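Local coordinates for protein SusD homolog (Bacteroides ovatus, PDB 4F53) that probably binds mucin O-glycans at the cell surface as a SusD-family, TPR-like outer membrane lipoprotein of a gut Bacteroides, at residues 264-269 against 456-461; 301-306 against 390-395. One frame throughout, in Å; residues are numbered along the deposited sequence.

Interaction 1 (264-269 against 456-461); sequences SADLTC and KLMPMA
The carboxylate of Asp266 has a partner for each oxygen: OD2 accepts the backbone N-H of Met458 (a selenomethionine), 2.9 Å from Met458 N to Asp266 OD2, and OD1 forms a salt bridge with Arg307. The amide bond is nearly straight, 174° at the hydrogen, and comes in almost in line with the carboxylate's CG-OD2 bond. With both oxygens engaged, rotation of the group about CB-CG is restrained, and the arginine probably favours its ionised form. Apolar groups also pack against the Asp266 side chain. Leu457 crosses it at about a right angle, Leu457 CD2 lying 4.0 Å from Asp266 CB. Met458 CB lies 3.6 Å from Asp266 OD2; the chain then bends at its last torsion (chi3 -74°), which swings Met458 CE back over the carboxylate to 3.9 Å from Asp266 CG. Met458 CE also reaches the helix, 3.8 Å from Ala265 CB, and touches Cys269 SG more loosely, one turn further on. At the start of the helix Ser264 is the N-cap, its OG accepting from Leu267 N at 3.2 Å, and also bonds to Gly60 O. Leu457 and Leu267 both rest against Trp435 of helix 423-438. A capped first turn of helix 265-273, whose aspartate receives a main-chain N-H from an extended loop, is thus a buried helix-to-loop junction within the SusD/RagB fold.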
loop_
_atom_site.group_PDB
_atom_site.type_symbol
_atom_site.label_atom_id
_atom_site.label_comp_id
_atom_site.label_asym_id
_atom_site.label_seq_id
_atom_site.Cartn_x
_atom_site.Cartn_y
_atom_site.Cartn_z
ATOM N N SER A 264 10.907 -7.791 6.236
ATOM C CA SER A 264 10.155 -8.908 6.815
ATOM C C SER A 264 10.729 -10.246 6.387
ATOM O O SER A 264 11.316 -10.392 5.297
ATOM C CB SER A 264 8.691 -8.843 6.387
ATOM O OG SER A 264 8.553 -9.131 5.008
ATOM N N ALA A 265 10.516 -11.238 7.238
ATOM C CA ALA A 265 10.919 -12.614 6.986
ATOM C C ALA A 265 10.115 -13.184 5.771
ATOM O O ALA A 265 10.659 -13.962 4.991
ATOM C CB ALA A 265 10.684 -13.447 8.235
ATOM N N ASP A 266 8.844 -12.743 5.592
ATOM C CA ASP A 266 7.977 -13.160 4.488
ATOM C C ASP A 266 8.567 -12.793 3.112
ATOM O O ASP A 266 8.606 -13.631 2.221
ATOM C CB ASP A 266 6.567 -12.523 4.630
ATOM C CG ASP A 266 5.999 -12.620 6.034
ATOM O OD1 ASP A 266 6.478 -11.878 6.922
ATOM O OD2 ASP A 266 5.130 -13.464 6.255
ATOM N N LEU A 267 9.024 -11.553 2.954
ATOM C CA LEU A 267 9.577 -11.049 1.710
ATOM C C LEU A 267 10.858 -11.804 1.322
ATOM O O LEU A 267 10.984 -12.177 0.162
ATOM C CB LEU A 267 9.816 -9.530 1.829
ATOM C CG LEU A 267 9.987 -8.692 0.560
ATOM C CD1 LEU A 267 8.817 -8.841 -0.416
ATOM C CD2 LEU A 267 10.143 -7.247 0.912
ATOM N N THR A 268 11.767 -12.098 2.278
ATOM C CA THR A 268 12.962 -12.862 1.944
ATOM C C THR A 268 12.603 -14.358 1.705
ATOM O O THR A 268 13.257 -14.992 0.883
ATOM C CB THR A 268 14.109 -12.656 2.961
ATOM O OG1 THR A 268 13.690 -13.074 4.255
ATOM C CG2 THR A 268 14.607 -11.187 3.004
ATOM N N CYS A 269 11.551 -14.900 2.343
ATOM C CA CYS A 269 11.128 -16.290 2.107
ATOM C C CYS A 269 10.715 -16.511 0.636
ATOM O O CYS A 269 11.179 -17.462 0.014
ATOM C CB CYS A 269 10.006 -16.689 3.055
ATOM S SG CYS A 269 10.582 -17.138 4.704
ATOM N N LYS A 456 0.159 -15.507 0.706
ATOM C CA LYS A 456 0.038 -16.122 2.035
ATOM C C LYS A 456 1.163 -15.539 2.915
ATOM O O LYS A 456 2.297 -15.429 2.461
ATOM C CB LYS A 456 0.108 -17.669 1.969
ATOM C CG LYS A 456 -0.942 -18.330 1.080
ATOM C CD LYS A 456 -2.399 -17.972 1.412
ATOM C CE LYS A 456 -2.913 -18.471 2.752
ATOM N NZ LYS A 456 -3.020 -19.954 2.804
ATOM N N LEU A 457 0.819 -15.049 4.094
ATOM C CA LEU A 457 1.773 -14.463 5.028
ATOM C C LEU A 457 1.810 -15.264 6.324
ATOM O O LEU A 457 0.865 -16.001 6.639
ATOM C CB LEU A 457 1.390 -12.992 5.358
ATOM C CG LEU A 457 1.387 -11.958 4.220
ATOM C CD1 LEU A 457 0.771 -10.658 4.703
ATOM C CD2 LEU A 457 2.800 -11.749 3.669
HETATM N N MSE A 458 2.906 -15.131 7.076
HETATM C CA MSE A 458 2.989 -15.761 8.385
HETATM C C MSE A 458 2.120 -14.970 9.361
HETATM O O MSE A 458 2.004 -13.749 9.208
HETATM C CB MSE A 458 4.442 -15.809 8.871
HETATM C CG MSE A 458 5.171 -17.025 8.362
HETATM SE SE MSE A 458 7.048 -17.083 8.860
HETATM C CE MSE A 458 7.743 -15.722 7.666
ATOM N N PRO A 459 1.480 -15.591 10.365
ATOM C CA PRO A 459 0.766 -14.767 11.342
ATOM C C PRO A 459 1.775 -13.980 12.197
ATOM O O PRO A 459 2.966 -14.346 12.265
ATOM C CB PRO A 459 -0.002 -15.801 12.158
ATOM C CG PRO A 459 0.859 -17.019 12.111
ATOM C CD PRO A 459 1.467 -17.025 10.744
HETATM N N MSE A 460 1.313 -12.911 12.849
HETATM C CA MSE A 460 2.141 -12.123 13.769
HETATM C C MSE A 460 2.683 -13.010 14.876
HETATM O O MSE A 460 1.944 -13.843 15.374
HETATM C CB MSE A 460 1.345 -10.937 14.352
HETATM C CG MSE A 460 0.884 -9.968 13.282
HETATM SE SE MSE A 460 2.310 -9.201 12.216
HETATM C CE MSE A 460 1.207 -7.820 11.290
ATOM N N ALA A 461 3.987 -12.871 15.229
ATOM C CA ALA A 461 4.634 -13.686 16.266
ATOM C C ALA A 461 3.883 -13.597 17.621
ATOM O O ALA A 461 3.721 -14.600 18.311
ATOM C CB ALA A 461 6.076 -13.255 16.447
#

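Interaction 2 (301-306 against 390-395); sequences SYVGLR and EAYKDP
Val303 overlaps the ring of Pro395, the two side chains sliding past each other in opposite directions, with CG2 of the valine 3.8 Å from CG of the proline. Val303 CG2 also meets the edge of the Tyr392 ring, near its plane, 3.8 Å from Tyr392 CE1. With CG2 anti to the backbone nitrogen of Val303, this branch meets both rings, while CG1 touches the proline alone. Phe288 of helix 288-291 packs on Val303 and Pro395 together. Tyr392 extends from its loop with CG anti to its own N (chi1 172°), carrying the phenol to the main chain at 304-306. There it makes a weak hydrogen bond, 2.9 Å from Tyr392 OH to Gly304 O, with the carbonyl oxygen placed obliquely to the ring. A water in the plane of the ring, at its edge, lies 2.6 Å from Tyr392 OH and accepts from Arg306 N over 3.0 Å. Arg306 CB leans obliquely toward Tyr392 CE2, 4.4 Å away, while the guanidinium of Arg306 serves Tyr406 O and Pro459 O. The phenol oxygen thus reaches the 304-306 main chain both directly and through a water, and the Val303, Pro395 and Tyr392 side chains supply the apolar part of the join.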
loop_
_atom_site.group_PDB
_atom_site.type_symbol
_atom_site.label_atom_id
_atom_site.label_comp_id
_atom_site.label_asym_id
_atom_site.label_seq_id
_atom_site.Cartn_x
_atom_site.Cartn_y
_atom_site.Cartn_z
ATOM N N SER A 301 23.139 -13.715 4.864
ATOM C CA SER A 301 22.288 -13.996 3.697
ATOM C C SER A 301 21.187 -12.982 3.596
ATOM O O SER A 301 21.102 -12.090 4.437
ATOM C CB SER A 301 21.685 -15.396 3.823
ATOM O OG SER A 301 20.913 -15.495 5.008
ATOM N N TYR A 302 20.315 -13.130 2.604
ATOM C CA TYR A 302 19.100 -12.306 2.518
ATOM C C TYR A 302 18.103 -12.925 3.473
ATOM O O TYR A 302 17.623 -14.037 3.221
ATOM C CB TYR A 302 18.554 -12.234 1.095
ATOM C CG TYR A 302 19.452 -11.475 0.154
ATOM C CD1 TYR A 302 19.623 -10.094 0.279
ATOM C CD2 TYR A 302 20.093 -12.120 -0.901
ATOM C CE1 TYR A 302 20.399 -9.374 -0.631
ATOM C CE2 TYR A 302 20.849 -11.401 -1.835
ATOM C CZ TYR A 302 21.005 -10.031 -1.685
ATOM O OH TYR A 302 21.789 -9.317 -2.555
ATOM N N VAL A 303 17.900 -12.283 4.638
ATOM C CA VAL A 303 17.032 -12.848 5.656
ATOM C C VAL A 303 16.392 -11.714 6.472
ATOM O O VAL A 303 17.079 -10.886 7.073
ATOM C CB VAL A 303 17.753 -13.913 6.532
ATOM C CG1 VAL A 303 18.989 -13.351 7.267
ATOM C CG2 VAL A 303 16.774 -14.608 7.483
ATOM N N GLY A 304 15.072 -11.687 6.448
ATOM C CA GLY A 304 14.296 -10.679 7.141
ATOM C C GLY A 304 14.025 -11.032 8.580
ATOM O O GLY A 304 14.411 -12.102 9.062
ATOM N N LEU A 305 13.361 -10.124 9.273
ATOM C CA LEU A 305 12.986 -10.326 10.662
ATOM C C LEU A 305 11.480 -10.687 10.723
ATOM O O LEU A 305 10.694 -10.250 9.882
ATOM C CB LEU A 305 13.306 -9.021 11.424
ATOM C CG LEU A 305 13.052 -8.946 12.920
ATOM C CD1 LEU A 305 13.985 -9.873 13.688
ATOM C CD2 LEU A 305 13.212 -7.526 13.394
ATOM N N ARG A 306 11.094 -11.512 11.698
ATOM C CA ARG A 306 9.713 -11.904 11.887
ATOM C C ARG A 306 8.862 -10.668 12.247
ATOM O O ARG A 306 9.279 -9.849 13.083
ATOM C CB ARG A 306 9.623 -12.974 12.997
ATOM C CG ARG A 306 8.230 -13.573 13.214
ATOM C CD ARG A 306 7.828 -14.537 12.102
ATOM N NE ARG A 306 6.451 -14.995 12.280
ATOM C CZ ARG A 306 6.108 -16.081 12.958
ATOM N NH1 ARG A 306 7.040 -16.856 13.504
ATOM N NH2 ARG A 306 4.834 -16.396 13.110
ATOM N N GLU A 390 10.053 -22.209 1.228
ATOM C CA GLU A 390 10.449 -23.062 2.344
ATOM C C GLU A 390 10.147 -22.358 3.666
ATOM O O GLU A 390 9.837 -21.159 3.684
ATOM C CB GLU A 390 11.947 -23.409 2.220
ATOM C CG GLU A 390 12.144 -24.717 1.488
ATOM C CD GLU A 390 13.131 -24.705 0.339
ATOM O OE1 GLU A 390 14.290 -24.274 0.550
ATOM O OE2 GLU A 390 12.765 -25.203 -0.753
ATOM N N ALA A 391 10.240 -23.108 4.761
ATOM C CA ALA A 391 10.022 -22.650 6.129
ATOM C C ALA A 391 11.010 -21.533 6.513
ATOM O O ALA A 391 12.156 -21.549 6.071
ATOM C CB ALA A 391 10.186 -23.827 7.090
ATOM N N TYR A 392 10.579 -20.594 7.344
ATOM C CA TYR A 392 11.472 -19.556 7.826
ATOM C C TYR A 392 12.273 -20.081 9.024
ATOM O O TYR A 392 11.698 -20.479 10.039
ATOM C CB TYR A 392 10.679 -18.280 8.189
ATOM C CG TYR A 392 11.512 -17.229 8.877
ATOM C CD1 TYR A 392 12.545 -16.575 8.202
ATOM C CD2 TYR A 392 11.279 -16.888 10.206
ATOM C CE1 TYR A 392 13.340 -15.620 8.843
ATOM C CE2 TYR A 392 12.047 -15.917 10.848
ATOM C CZ TYR A 392 13.083 -15.293 10.164
ATOM O OH TYR A 392 13.798 -14.306 10.792
ATOM N N LYS A 393 13.602 -20.143 8.877
ATOM C CA LYS A 393 14.497 -20.572 9.952
ATOM C C LYS A 393 15.105 -19.314 10.563
ATOM O O LYS A 393 15.887 -18.653 9.879
ATOM C CB LYS A 393 15.586 -21.531 9.433
ATOM C CG LYS A 393 15.068 -22.892 8.961
ATOM C CD LYS A 393 16.131 -23.679 8.164
ATOM C CE LYS A 393 17.084 -24.512 9.002
ATOM N NZ LYS A 393 18.112 -25.199 8.169
ATOM N N ASP A 394 14.696 -18.926 11.804
ATOM C CA ASP A 394 15.250 -17.746 12.485
ATOM C C ASP A 394 16.816 -17.874 12.554
ATOM O O ASP A 394 17.327 -18.795 13.195
ATOM C CB ASP A 394 14.630 -17.551 13.900
ATOM C CG ASP A 394 15.032 -16.277 14.649
ATOM O OD1 ASP A 394 16.055 -15.640 14.265
ATOM O OD2 ASP A 394 14.357 -15.935 15.638
ATOM N N PRO A 395 17.586 -16.979 11.877
ATOM C CA PRO A 395 19.067 -17.119 11.891
ATOM C C PRO A 395 19.713 -16.892 13.261
ATOM O O PRO A 395 20.896 -17.232 13.459
ATOM C CB PRO A 395 19.535 -16.068 10.886
ATOM C CG PRO A 395 18.419 -15.073 10.827
ATOM C CD PRO A 395 17.156 -15.834 11.040
HETATM O O HOH W 1 13.007 -13.347 13.086
#

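Interaction 1 and interaction 2 have centres 9 Å apart, on the same side of the chain's centre, and form one continuous patch. In chain order the segments run 264-269, 301-306, 390-395 and 456-461, so the pair of interaction 2 lies between the two halves of interaction 1. Helix 265-273 is common ground: Ala265 N probably bonds to Leu305 O at 2.8 Å, and Ala265 CB packs 3.5 Å from Tyr392 CE1. The guanidinium of Arg306 ties interaction 2 to the 456-461 loop of interaction 1. Loops before and after helix 423-438 are thereby gathered around one short helix, tying distant parts of the SusD-like chain together.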